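Side-chain contacts in oligopeptide-binding protein AppA (Bacillus subtilis, PDB 1XOC), which binds oligopeptides, tetra- and pentapeptides but not tripeptides, for a binding-protein-dependent permease that can serve both sporulation and genetic competence: residues L80-K85 with G146-N151; F190-W193 with Q197-K200; I310-S313 with N318-K321; A342-T347 with K358-T363; N491-P496 with K507-N512. All blocks are in the same frame, centred on the assembly; numbering follows the deposited sequence.

Interaction 1: residues L80-K85 with G146-N151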
# COMPACT_ATOMS: atom_id res chain seq x y z
N LEU A 80 -16.29 -18.59 -12.11
CA LEU A 80 -16.88 -18.89 -10.81
C LEU A 80 -16.13 -19.95 -10.01
O LEU A 80 -16.48 -20.25 -8.86
CB LEU A 80 -18.34 -19.27 -10.98
CG LEU A 80 -19.25 -18.12 -11.41
CD1 LEU A 80 -20.63 -18.59 -11.81
CD2 LEU A 80 -19.30 -17.06 -10.30
N ALA A 81 -15.06 -20.51 -10.57
CA ALA A 81 -14.22 -21.43 -9.82
C ALA A 81 -12.81 -21.46 -10.40
O ALA A 81 -12.61 -21.19 -11.58
CB ALA A 81 -14.84 -22.84 -9.79
N TYR A 82 -11.85 -21.84 -9.55
CA TYR A 82 -10.44 -21.99 -9.94
C TYR A 82 -9.88 -23.25 -9.34
O TYR A 82 -9.93 -23.43 -8.16
CB TYR A 82 -9.60 -20.79 -9.49
CG TYR A 82 -10.00 -19.54 -10.17
CD1 TYR A 82 -11.10 -18.80 -9.73
CD2 TYR A 82 -9.36 -19.12 -11.34
CE1 TYR A 82 -11.52 -17.66 -10.40
CE2 TYR A 82 -9.75 -17.98 -11.97
CZ TYR A 82 -10.85 -17.26 -11.55
OH TYR A 82 -11.21 -16.15 -12.26
N ASP A 83 -9.37 -24.14 -10.18
CA ASP A 83 -8.73 -25.41 -9.76
C ASP A 83 -7.24 -25.20 -9.78
O ASP A 83 -6.66 -24.90 -10.82
CB ASP A 83 -9.12 -26.52 -10.77
CG ASP A 83 -8.68 -27.92 -10.34
OD1 ASP A 83 -8.23 -28.10 -9.17
OD2 ASP A 83 -8.82 -28.84 -11.18
N VAL A 84 -6.61 -25.32 -8.60
CA VAL A 84 -5.22 -24.96 -8.41
C VAL A 84 -4.42 -26.15 -7.95
O VAL A 84 -4.73 -26.78 -6.97
CB VAL A 84 -5.11 -23.86 -7.36
CG1 VAL A 84 -3.61 -23.55 -7.00
CG2 VAL A 84 -5.82 -22.61 -7.82
N LYS A 85 -3.40 -26.51 -8.73
CA LYS A 85 -2.46 -27.54 -8.35
C LYS A 85 -1.22 -26.88 -7.79
O LYS A 85 -0.72 -25.92 -8.36
CB LYS A 85 -2.10 -28.38 -9.57
CG LYS A 85 -3.30 -29.16 -10.09
CD LYS A 85 -3.02 -29.99 -11.35
CE LYS A 85 -4.34 -30.61 -11.96
NZ LYS A 85 -5.48 -29.61 -12.21
N GLY A 146 -12.77 -10.25 -10.83
CA GLY A 146 -11.37 -10.34 -11.23
C GLY A 146 -10.36 -10.07 -10.13
O GLY A 146 -9.17 -10.40 -10.26
N ASN A 147 -10.80 -9.50 -9.01
CA ASN A 147 -9.90 -9.35 -7.88
C ASN A 147 -9.39 -10.66 -7.32
O ASN A 147 -8.34 -10.70 -6.67
CB ASN A 147 -10.52 -8.54 -6.75
CG ASN A 147 -10.44 -7.09 -7.00
OD1 ASN A 147 -9.39 -6.47 -6.73
ND2 ASN A 147 -11.49 -6.53 -7.57
N PHE A 148 -10.14 -11.74 -7.52
CA PHE A 148 -9.69 -13.00 -6.97
C PHE A 148 -8.43 -13.48 -7.67
O PHE A 148 -7.38 -13.66 -7.03
CB PHE A 148 -10.77 -14.10 -6.93
CG PHE A 148 -10.24 -15.36 -6.36
CD1 PHE A 148 -9.98 -15.48 -5.01
CD2 PHE A 148 -9.85 -16.39 -7.17
CE1 PHE A 148 -9.44 -16.63 -4.51
CE2 PHE A 148 -9.29 -17.51 -6.64
CZ PHE A 148 -9.08 -17.62 -5.32
N TYR A 149 -8.52 -13.74 -8.98
CA TYR A 149 -7.35 -14.22 -9.68
C TYR A 149 -6.19 -13.21 -9.61
O TYR A 149 -5.02 -13.58 -9.51
CB TYR A 149 -7.72 -14.54 -11.14
CG TYR A 149 -6.55 -15.04 -11.96
CD1 TYR A 149 -5.77 -14.16 -12.69
CD2 TYR A 149 -6.17 -16.38 -11.91
CE1 TYR A 149 -4.67 -14.62 -13.41
CE2 TYR A 149 -5.05 -16.83 -12.61
CZ TYR A 149 -4.32 -15.94 -13.36
OH TYR A 149 -3.23 -16.36 -14.08
N ASN A 150 -6.53 -11.92 -9.72
CA ASN A 150 -5.50 -10.91 -10.03
C ASN A 150 -4.93 -10.28 -8.79
O ASN A 150 -3.88 -9.66 -8.84
CB ASN A 150 -6.03 -9.84 -10.99
CG ASN A 150 -6.32 -10.38 -12.36
OD1 ASN A 150 -5.40 -10.58 -13.16
ND2 ASN A 150 -7.60 -10.63 -12.65
N ASN A 151 -5.62 -10.44 -7.68
CA ASN A 151 -5.14 -9.85 -6.41
C ASN A 151 -5.06 -10.83 -5.23
O ASN A 151 -4.07 -10.85 -4.51
CB ASN A 151 -5.97 -8.61 -6.04
CG ASN A 151 -5.62 -7.39 -6.86
OD1 ASN A 151 -4.47 -7.21 -7.28
ND2 ASN A 151 -6.62 -6.52 -7.08
O HOH W 1 -11.04 -13.92 -10.57
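Tyr82, on strand 81-86, lays its ring against two successive aromatic residues of helix 147-155, Phe148 and Tyr149, and the three side chains carry almost the entire contact. One strand residue thus meets two consecutive helix residues. The CD1-CE1 flank of Tyr82 lies against Phe148, with Tyr82 CD1 3.7 Å from Phe148 CD2. The two side chains run past each other in opposite directions, their ring planes inclined at 44°. The other flank of the phenol belongs to Tyr149, which crosses Tyr82 at roughly a right angle: Tyr82 CE2 approaches Tyr149 CD2 to 3.9 Å, and the phenol oxygen Tyr82 OH stands 4.0 Å from Tyr149 CB. A water completes the join, 2.8 Å from Tyr82 OH, and accepts the backbone N-H of Tyr149 over 3.0 Å, which ties the hydroxyl to the helix without direct contact between their polar atoms. With a leucine in place of Tyr82, this water would probably lose its phenol mate and a gap would open between the Phe148 ring and Tyr149 CB. Outside the contact, Phe148 also meets the ring of Phe139 and the side chain of Leu141 on strand 136-141. The arrangement is that of a helix packed on an antiparallel five-stranded sheet, and the same helix carries Asn151, whose OD1 is hydrogen-bonded to the backbone of the bound peptide.

Interaction 2: residues F190-W193 with Q197-K200; sequences FKEW and QYIK
Ile199 and Trp193, a non-hydrogen-bonded pair of neighbouring antiparallel strands, lie side by side and point the same way. Ile199 CG1 sits over one face of the indole, 3.6 Å from the centroid of the Trp193 five-membered ring and only 18° off its normal, a well-centred CH-pi contact. The other face of the sheet, with Glu192 and Lys200, is polar. There Tyr198 OH donates to Glu192 OE1 over 2.9 Å, reaching the oxygen from above the carboxylate plane, while that oxygen lies at the edge of the phenol ring. Tyr198 takes the crowded position, CG between the backbone N and the carbonyl carbon (chi1 63°), which brings its hydroxyl back over the partner strand. Lys191 and Lys200 run alongside each other, Lys191 CE 3.3 Å from Lys200 NZ. Their two NZ atoms are 4.2 Å apart, an approach of like charges that the nearby Glu192 carboxylate probably tempers.

The backbone sets these neighbours in place. Lys200 N donates to Glu192 O over 2.8 Å, and Lys200 O accepts both Lys191 N at 2.9 Å and Glu192 N at 3.3 Å. Further out, Trp193 NE1 is hydrogen-bonded to Glu31, and Lys180 makes a cation-pi contact with the indole. If a serine stood at Trp193, Ile199 would probably lose the indole face under its CG1 and Glu31 its N-H mate. Lys191 and Glu192, both facing Lys200, form a classic beta bulge, set here in the hairpin of strands 188-194 and 198-203 at the border of a mixed four-stranded sheet.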
# COMPACT_ATOMS: atom_id res chain seq x y z
N PHE A 190 13.13 -15.94 9.28
CA PHE A 190 13.22 -14.98 10.37
C PHE A 190 14.35 -15.31 11.33
O PHE A 190 14.45 -16.43 11.80
CB PHE A 190 11.87 -14.93 11.12
CG PHE A 190 11.83 -13.96 12.26
CD1 PHE A 190 11.43 -12.64 12.06
CD2 PHE A 190 12.19 -14.36 13.54
CE1 PHE A 190 11.37 -11.75 13.14
CE2 PHE A 190 12.14 -13.47 14.62
CZ PHE A 190 11.74 -12.16 14.41
N LYS A 191 15.19 -14.32 11.64
CA LYS A 191 16.21 -14.47 12.69
C LYS A 191 15.91 -13.65 13.94
O LYS A 191 15.95 -14.17 15.05
CB LYS A 191 17.58 -14.12 12.12
CG LYS A 191 18.71 -14.34 13.12
CD LYS A 191 20.07 -13.92 12.57
CE LYS A 191 21.17 -14.46 13.45
NZ LYS A 191 20.83 -14.31 14.91
N GLU A 192 15.66 -12.35 13.78
CA GLU A 192 15.53 -11.46 14.93
C GLU A 192 14.77 -10.20 14.54
O GLU A 192 14.90 -9.73 13.41
CB GLU A 192 16.91 -11.05 15.39
CG GLU A 192 16.87 -10.23 16.67
CD GLU A 192 18.24 -9.74 17.14
OE1 GLU A 192 19.23 -9.87 16.37
OE2 GLU A 192 18.30 -9.23 18.30
N TRP A 193 13.96 -9.70 15.46
CA TRP A 193 13.35 -8.37 15.34
C TRP A 193 13.64 -7.59 16.62
O TRP A 193 13.04 -7.83 17.69
CB TRP A 193 11.85 -8.48 15.06
CG TRP A 193 11.12 -7.18 14.90
CD1 TRP A 193 11.63 -5.90 14.92
CD2 TRP A 193 9.72 -7.04 14.68
NE1 TRP A 193 10.61 -4.98 14.72
CE2 TRP A 193 9.43 -5.66 14.57
CE3 TRP A 193 8.67 -7.96 14.55
CZ2 TRP A 193 8.13 -5.18 14.33
CZ3 TRP A 193 7.39 -7.48 14.33
CH2 TRP A 193 7.13 -6.10 14.25
N GLN A 197 14.61 -1.01 15.74
CA GLN A 197 15.96 -0.97 15.19
C GLN A 197 16.06 -1.73 13.88
O GLN A 197 16.48 -1.16 12.88
CB GLN A 197 16.96 -1.53 16.18
CG GLN A 197 17.03 -0.74 17.44
CD GLN A 197 18.27 -1.06 18.23
OE1 GLN A 197 18.19 -1.35 19.42
NE2 GLN A 197 19.43 -1.06 17.57
N TYR A 198 15.75 -3.02 13.91
CA TYR A 198 15.89 -3.83 12.69
C TYR A 198 15.20 -5.18 12.76
O TYR A 198 14.95 -5.71 13.81
CB TYR A 198 17.38 -4.08 12.37
CG TYR A 198 18.10 -4.88 13.43
CD1 TYR A 198 18.83 -4.24 14.41
CD2 TYR A 198 18.03 -6.27 13.45
CE1 TYR A 198 19.47 -4.98 15.39
CE2 TYR A 198 18.69 -7.01 14.43
CZ TYR A 198 19.39 -6.36 15.38
OH TYR A 198 20.04 -7.10 16.36
N ILE A 199 14.95 -5.72 11.58
CA ILE A 199 14.52 -7.10 11.39
C ILE A 199 15.60 -7.76 10.55
O ILE A 199 15.91 -7.27 9.45
CB ILE A 199 13.18 -7.16 10.64
CG1 ILE A 199 12.10 -6.49 11.50
CG2 ILE A 199 12.84 -8.61 10.31
CD1 ILE A 199 10.85 -6.17 10.79
N LYS A 200 16.15 -8.86 11.04
CA LYS A 200 17.18 -9.61 10.33
C LYS A 200 16.63 -10.94 9.85
O LYS A 200 16.00 -11.68 10.61
CB LYS A 200 18.37 -9.87 11.26
CG LYS A 200 19.62 -10.38 10.51
CD LYS A 200 20.77 -10.45 11.45
CE LYS A 200 21.93 -11.31 10.94
NZ LYS A 200 22.72 -11.84 12.11

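Interaction 3: residues I310-S313 with N318-K321; sequences IPES and NYPK
An inverse gamma turn centred on Pro311 sets Ile310 and Glu312 against Tyr319, so that one long loop folds back on itself around an aromatic ring. The bond across the turn, from Glu312 N to Ile310 O, is weak. Ile310 sends its terminal methyl CD1 obliquely past the phenol end of Tyr319, 3.7 Å from Tyr319 OH. The same methyl also reaches the CG corner of the neighbouring proline, with Ile310 CD1 3.7 Å from Pro320 CG. Along the CD2-CE2 side of the ring lie two carbonyls. Glu312 O is at the ring edge, near its plane, 3.3 Å from Tyr319 CE2, an approach that suits the slightly positive C-H rim of an aromatic ring. Ser313 O comes in obliquely, 3.4 Å from Tyr319 CD2. Glu312 itself folds round: its chain bends at chi2 (51°), which carries OE1 back to the next backbone amide, and Ser313 N donates to Glu312 OE1 over 2.9 Å. The amide reaches that oxygen on the anti side, 30° out of the carboxylate plane, and this bond satisfies part of a buried acid group. Around the loop, Pro320 rests on Tyr474 of helix 463-480, and Asn318 OD1 is hydrogen-bonded to Ser467 of the same helix. Tyr319 packs on Tyr488 of strand 483-496, and the hydroxyl of Tyr488 is hydrogen-bonded to Ile310 O, so the doubled loop lies between a helix and a strand.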
# COMPACT_ATOMS: atom_id res chain seq x y z
N ILE A 310 -6.32 11.90 -10.56
CA ILE A 310 -7.08 10.65 -10.70
C ILE A 310 -6.59 9.64 -9.65
O ILE A 310 -5.38 9.54 -9.41
CB ILE A 310 -6.88 10.12 -12.14
CG1 ILE A 310 -7.45 11.13 -13.12
CG2 ILE A 310 -7.48 8.75 -12.38
CD1 ILE A 310 -7.02 10.90 -14.51
N PRO A 311 -7.51 8.87 -9.03
CA PRO A 311 -7.13 7.86 -8.03
C PRO A 311 -6.58 6.57 -8.65
O PRO A 311 -6.99 5.46 -8.30
CB PRO A 311 -8.46 7.60 -7.29
CG PRO A 311 -9.46 7.78 -8.33
CD PRO A 311 -8.98 8.94 -9.17
N GLU A 312 -5.63 6.72 -9.56
CA GLU A 312 -5.01 5.55 -10.21
C GLU A 312 -3.66 5.98 -10.74
O GLU A 312 -3.44 7.14 -11.03
CB GLU A 312 -5.89 5.04 -11.35
CG GLU A 312 -5.39 3.72 -12.00
CD GLU A 312 -5.08 2.60 -10.98
OE1 GLU A 312 -3.89 2.42 -10.63
OE2 GLU A 312 -6.04 1.93 -10.54
N SER A 313 -2.74 5.03 -10.83
CA SER A 313 -1.40 5.32 -11.31
C SER A 313 -1.38 5.35 -12.84
O SER A 313 -2.02 4.50 -13.49
CB SER A 313 -0.47 4.21 -10.87
OG SER A 313 0.81 4.42 -11.39
N ASN A 318 -5.66 0.70 -16.75
CA ASN A 318 -6.98 1.30 -16.59
C ASN A 318 -6.94 2.81 -16.46
O ASN A 318 -7.99 3.45 -16.29
CB ASN A 318 -7.65 0.71 -15.35
CG ASN A 318 -9.16 0.80 -15.40
OD1 ASN A 318 -9.78 0.68 -16.46
ND2 ASN A 318 -9.77 1.03 -14.25
N TYR A 319 -5.75 3.40 -16.48
CA TYR A 319 -5.62 4.82 -16.30
C TYR A 319 -6.26 5.47 -17.51
O TYR A 319 -5.95 5.09 -18.65
CB TYR A 319 -4.17 5.22 -16.15
CG TYR A 319 -3.95 6.68 -15.77
CD1 TYR A 319 -3.77 7.66 -16.75
CD2 TYR A 319 -3.96 7.09 -14.44
CE1 TYR A 319 -3.58 8.99 -16.40
CE2 TYR A 319 -3.74 8.40 -14.09
CZ TYR A 319 -3.56 9.35 -15.07
OH TYR A 319 -3.36 10.67 -14.70
N PRO A 320 -7.18 6.42 -17.29
CA PRO A 320 -7.96 6.98 -18.37
C PRO A 320 -7.16 7.99 -19.17
O PRO A 320 -6.86 9.07 -18.68
CB PRO A 320 -9.13 7.64 -17.64
CG PRO A 320 -8.58 8.03 -16.35
CD PRO A 320 -7.56 7.00 -15.99
N LYS A 321 -6.82 7.62 -20.40
CA LYS A 321 -5.95 8.42 -21.25
C LYS A 321 -6.60 9.73 -21.73
O LYS A 321 -5.92 10.75 -21.87
CB LYS A 321 -5.54 7.58 -22.46
CG LYS A 321 -4.34 8.10 -23.22
CD LYS A 321 -3.44 6.97 -23.69
CE LYS A 321 -2.73 6.27 -22.53
NZ LYS A 321 -1.66 5.35 -23.02

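Interaction 4: residues A342-T347 with K358-T363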
# COMPACT_ATOMS: atom_id res chain seq x y z
N ALA A 342 -20.54 27.98 1.13
CA ALA A 342 -20.80 26.84 2.01
C ALA A 342 -21.10 27.23 3.46
O ALA A 342 -21.23 26.35 4.32
CB ALA A 342 -19.64 25.86 1.96
N GLY A 343 -21.19 28.53 3.75
CA GLY A 343 -21.58 29.00 5.08
C GLY A 343 -20.46 29.43 6.01
O GLY A 343 -20.71 29.83 7.14
N TRP A 344 -19.21 29.36 5.53
CA TRP A 344 -18.05 29.71 6.35
C TRP A 344 -17.64 31.16 6.14
O TRP A 344 -17.41 31.59 5.01
CB TRP A 344 -16.88 28.77 6.05
CG TRP A 344 -17.13 27.40 6.53
CD1 TRP A 344 -17.67 26.36 5.82
CD2 TRP A 344 -16.87 26.89 7.85
NE1 TRP A 344 -17.76 25.25 6.61
CE2 TRP A 344 -17.28 25.54 7.86
CE3 TRP A 344 -16.32 27.44 9.01
CZ2 TRP A 344 -17.17 24.73 9.00
CZ3 TRP A 344 -16.21 26.63 10.14
CH2 TRP A 344 -16.62 25.28 10.12
N LYS A 345 -17.58 31.91 7.23
CA LYS A 345 -16.96 33.23 7.21
C LYS A 345 -16.49 33.58 8.61
O LYS A 345 -17.03 33.07 9.59
CB LYS A 345 -17.93 34.29 6.66
CG LYS A 345 -18.90 34.87 7.64
CD LYS A 345 -19.61 36.11 7.06
CE LYS A 345 -20.62 35.73 5.95
NZ LYS A 345 -20.00 35.20 4.68
N ASP A 346 -15.45 34.40 8.71
CA ASP A 346 -14.95 34.84 10.00
C ASP A 346 -16.00 35.79 10.59
O ASP A 346 -16.28 36.82 9.99
CB ASP A 346 -13.61 35.54 9.83
CG ASP A 346 -13.01 36.04 11.17
OD1 ASP A 346 -13.59 35.85 12.29
OD2 ASP A 346 -11.93 36.67 11.12
N THR A 347 -16.57 35.42 11.73
CA THR A 347 -17.60 36.23 12.38
C THR A 347 -17.16 36.77 13.74
O THR A 347 -17.97 37.27 14.51
CB THR A 347 -18.88 35.42 12.61
OG1 THR A 347 -18.57 34.27 13.40
CG2 THR A 347 -19.46 34.98 11.29
N LYS A 358 -18.69 27.06 15.41
CA LYS A 358 -17.51 26.21 15.27
C LYS A 358 -16.47 26.91 14.41
O LYS A 358 -16.82 27.54 13.42
CB LYS A 358 -17.87 24.89 14.59
CG LYS A 358 -18.25 23.73 15.52
CD LYS A 358 -17.96 22.38 14.85
CE LYS A 358 -16.45 22.09 14.76
NZ LYS A 358 -16.11 21.09 13.72
N LYS A 359 -15.19 26.78 14.77
CA LYS A 359 -14.12 27.40 14.00
C LYS A 359 -13.50 26.35 13.12
O LYS A 359 -13.49 25.18 13.49
CB LYS A 359 -13.09 28.07 14.92
CG LYS A 359 -12.17 27.14 15.70
CD LYS A 359 -11.24 27.91 16.66
CE LYS A 359 -10.04 27.05 17.13
NZ LYS A 359 -8.78 27.85 17.36
N PHE A 360 -13.00 26.75 11.96
CA PHE A 360 -12.40 25.82 11.02
C PHE A 360 -10.95 25.60 11.46
O PHE A 360 -10.04 26.29 11.01
CB PHE A 360 -12.46 26.36 9.59
CG PHE A 360 -12.56 25.28 8.54
CD1 PHE A 360 -13.54 25.34 7.56
CD2 PHE A 360 -11.67 24.20 8.52
CE1 PHE A 360 -13.64 24.37 6.58
CE2 PHE A 360 -11.77 23.21 7.53
CZ PHE A 360 -12.76 23.31 6.57
N SER A 361 -10.79 24.63 12.36
CA SER A 361 -9.52 24.30 12.98
C SER A 361 -9.41 22.79 13.12
O SER A 361 -10.34 22.15 13.63
CB SER A 361 -9.46 24.91 14.38
OG SER A 361 -8.27 24.52 15.04
N PHE A 362 -8.30 22.22 12.67
CA PHE A 362 -8.07 20.78 12.74
C PHE A 362 -6.59 20.43 12.76
O PHE A 362 -5.73 21.26 12.49
CB PHE A 362 -8.76 20.06 11.57
CG PHE A 362 -8.17 20.38 10.22
CD1 PHE A 362 -7.20 19.54 9.65
CD2 PHE A 362 -8.58 21.51 9.53
CE1 PHE A 362 -6.66 19.85 8.43
CE2 PHE A 362 -8.05 21.82 8.32
CZ PHE A 362 -7.09 20.98 7.74
N THR A 363 -6.32 19.16 13.05
CA THR A 363 -4.97 18.61 13.05
C THR A 363 -4.71 17.76 11.79
O THR A 363 -5.50 16.85 11.43
CB THR A 363 -4.73 17.81 14.33
OG1 THR A 363 -4.90 18.68 15.46
CG2 THR A 363 -3.33 17.17 14.36
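Phe360 turns the edge of its ring toward one face of Trp344, giving an edge-to-face pair that accounts for most of this contact. The side chains cross at about a right angle, although the planes are inclined by 54° and not fully perpendicular; the centroid of the Trp344 six-membered ring is 4.7 Å from that of Phe360. One carbon makes the point of entry: Phe360 CD1 stands 3.6 Å above the indole plane, over its centre, with Trp344 CD2 its nearest atom at 3.7 Å. Phe360 CB follows along the outer rim, 3.8 Å from Trp344 CZ3. There the indole also meets backbone, since Trp344 CZ3 comes obliquely within 3.5 Å of Lys358 O.

Two backbone features set up this geometry. Gly343 closes the preceding helix in a Schellman motif, its positive phi (99°) taking the chain out of the helix just before Trp344. On the other side Phe360 is the centre of an inverse gamma turn, whose bond from Ser361 N to Lys359 O is weak at 3.0 Å. The turn interrupts strand 358-367 and lets the phenyl ring dip toward the indole. Val283 of helix 281-289 touches both rings, and Leu277 packs on Trp344 as well.

Between the two segments runs a short metal loop in which Asn348, Asp350, Ile352 and Asp354 bind a zinc ion. Its Asp-x-Asn-x-Asp-Gly sequence, starting at Asp346, resembles the calcium-binding loop of EF-hands, and the Trp344-Phe360 pair packs together the two chain ends that flank it.

Interaction 5: residues N491-P496 with K507-N512; sequences NHMAMP and KRDLYN. With ZN (zinc ion), chain E.
Met493 and Asp509 provide the closer half of this contact, and Asn491 with Asp509 the looser one, a worked case of neighbours that meet without bonding. The methionine chain is folded back at chi2 and chi3 (both -57°), which carries its methyl toward the carboxylate. Met493 CE lies 3.8 Å from Asp509 OD2 and 4.0 Å from Asp509 CG, the two side chains crossing at about a right angle. Phe239 packs on Met493 as well. By contrast, Asn491 ND2 stops 4.0 Å from Asp509 OD1. No hydrogen bond forms, and the amide and carboxylate planes stand 89° apart; Asn491 ND2 is hydrogen-bonded to Tyr504 OH instead. Asp509 is partly exposed, whereas both strand residues are buried. It sits in a type I turn from Arg508 to Tyr511, closed by the bond from Tyr511 N to Arg508 O at 3.0 Å, and its side chain is about 3 Å from a second zinc ion. His492, next along the strand, points elsewhere: His492 NE2 binds its own zinc at 2.0 Å, together with Asp304. Peptide recognition flanks the contact, since Lys507 NZ is hydrogen-bonded to the backbone of the bound peptide. The chemistry therefore implies proximity without a directional bond: a methyl meets a carboxylate oxygen, and the charge of Asp509 is probably offset more by the neighbouring metal than by Asn491 or Met493.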
# COMPACT_ATOMS: atom_id res chain seq x y z
N ASN A 491 10.28 6.48 -7.57
CA ASN A 491 11.26 5.82 -6.73
C ASN A 491 12.67 6.08 -7.26
O ASN A 491 12.90 6.09 -8.49
CB ASN A 491 11.04 4.33 -6.73
CG ASN A 491 9.82 3.90 -5.99
OD1 ASN A 491 9.47 4.47 -4.96
ND2 ASN A 491 9.14 2.88 -6.50
N HIS A 492 13.61 6.27 -6.35
CA HIS A 492 15.03 6.43 -6.65
C HIS A 492 15.81 5.43 -5.82
O HIS A 492 16.21 5.72 -4.68
CB HIS A 492 15.48 7.86 -6.33
CG HIS A 492 14.71 8.90 -7.07
ND1 HIS A 492 13.51 9.40 -6.61
CD2 HIS A 492 14.94 9.53 -8.25
CE1 HIS A 492 13.04 10.30 -7.45
NE2 HIS A 492 13.89 10.40 -8.45
N MET A 493 15.98 4.24 -6.37
CA MET A 493 16.50 3.13 -5.58
C MET A 493 18.02 3.06 -5.67
O MET A 493 18.58 2.71 -6.72
CB MET A 493 15.87 1.81 -6.03
CG MET A 493 14.35 1.87 -6.14
SD MET A 493 13.58 2.38 -4.60
CE MET A 493 14.20 1.13 -3.50
N ALA A 494 18.67 3.41 -4.56
CA ALA A 494 20.12 3.28 -4.43
C ALA A 494 20.49 1.88 -3.98
O ALA A 494 19.86 1.34 -3.10
CB ALA A 494 20.63 4.28 -3.44
N MET A 495 21.52 1.30 -4.62
CA MET A 495 21.92 -0.08 -4.37
C MET A 495 23.41 -0.22 -4.67
O MET A 495 23.99 0.63 -5.33
CB MET A 495 21.12 -1.04 -5.24
CG MET A 495 21.35 -0.83 -6.71
SD MET A 495 20.12 -1.67 -7.69
CE MET A 495 18.75 -0.58 -7.43
N PRO A 496 24.03 -1.31 -4.19
CA PRO A 496 25.45 -1.47 -4.48
C PRO A 496 25.75 -1.49 -5.98
O PRO A 496 24.97 -2.07 -6.75
CB PRO A 496 25.78 -2.82 -3.83
CG PRO A 496 24.77 -2.97 -2.77
CD PRO A 496 23.51 -2.42 -3.40
N LYS A 507 5.94 -1.64 -7.59
CA LYS A 507 5.20 -1.87 -6.36
C LYS A 507 6.01 -2.55 -5.25
O LYS A 507 5.94 -2.15 -4.05
CB LYS A 507 3.94 -2.67 -6.66
CG LYS A 507 3.08 -2.87 -5.39
CD LYS A 507 1.78 -3.60 -5.64
CE LYS A 507 1.07 -3.94 -4.31
NZ LYS A 507 0.49 -2.74 -3.68
N ARG A 508 6.76 -3.59 -5.60
CA ARG A 508 7.57 -4.33 -4.62
C ARG A 508 9.05 -3.94 -4.71
O ARG A 508 9.76 -4.39 -5.62
CB ARG A 508 7.42 -5.84 -4.80
CG ARG A 508 6.11 -6.42 -4.41
CD ARG A 508 6.15 -7.02 -3.00
NE ARG A 508 6.33 -6.02 -1.96
CZ ARG A 508 5.39 -5.17 -1.56
NH1 ARG A 508 4.18 -5.22 -2.10
NH2 ARG A 508 5.66 -4.28 -0.61
N ASP A 509 9.51 -3.12 -3.76
CA ASP A 509 10.89 -2.61 -3.79
C ASP A 509 11.93 -3.71 -3.76
O ASP A 509 12.99 -3.57 -4.33
CB ASP A 509 11.16 -1.63 -2.62
CG ASP A 509 10.56 -0.28 -2.85
OD1 ASP A 509 9.90 -0.08 -3.92
OD2 ASP A 509 10.78 0.60 -1.98
N LEU A 510 11.59 -4.79 -3.08
CA LEU A 510 12.49 -5.93 -2.92
C LEU A 510 12.04 -7.10 -3.79
O LEU A 510 12.34 -8.25 -3.50
CB LEU A 510 12.58 -6.32 -1.45
CG LEU A 510 12.95 -5.17 -0.49
CD1 LEU A 510 13.03 -5.62 0.97
CD2 LEU A 510 14.27 -4.52 -0.91
N TYR A 511 11.39 -6.81 -4.92
CA TYR A 511 10.93 -7.87 -5.80
C TYR A 511 12.07 -8.81 -6.16
O TYR A 511 13.09 -8.38 -6.67
CB TYR A 511 10.33 -7.28 -7.07
CG TYR A 511 9.87 -8.32 -8.10
CD1 TYR A 511 8.76 -9.12 -7.85
CD2 TYR A 511 10.54 -8.49 -9.29
CE1 TYR A 511 8.33 -10.07 -8.80
CE2 TYR A 511 10.13 -9.44 -10.20
CZ TYR A 511 9.03 -10.23 -9.93
OH TYR A 511 8.59 -11.19 -10.82
N ASN A 512 11.86 -10.11 -5.96
CA ASN A 512 12.81 -11.16 -6.39
C ASN A 512 14.23 -10.97 -5.84
O ASN A 512 15.22 -11.35 -6.47
CB ASN A 512 12.78 -11.35 -7.89
CG ASN A 512 11.74 -12.36 -8.31
OD1 ASN A 512 10.86 -12.76 -7.53
ND2 ASN A 512 11.80 -12.76 -9.57
ZN ZN E . 13.73 11.55 -10.12

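Overall arrangement
The five contacts follow one another along the chain, and none touches another. Interactions 1 and 5 lie closest, with nearest atoms about 7 Å apart, and both neighbour the bound peptide: Asn151 in interaction 1 and Lys507 in interaction 5 are hydrogen-bonded to its backbone. Interaction 3 has its nearest atoms about 9 Å from each of these. Interaction 2 is centred about 20 Å from interaction 5, on a separate four-stranded sheet. Interactions 4 and 5 reach the same large sheet, yet their centres are about 44 Å apart, on opposite sides of the chain's centre. Metal marks both of them: a loop between the segments of interaction 4 binds zinc, as does His492 in interaction 5.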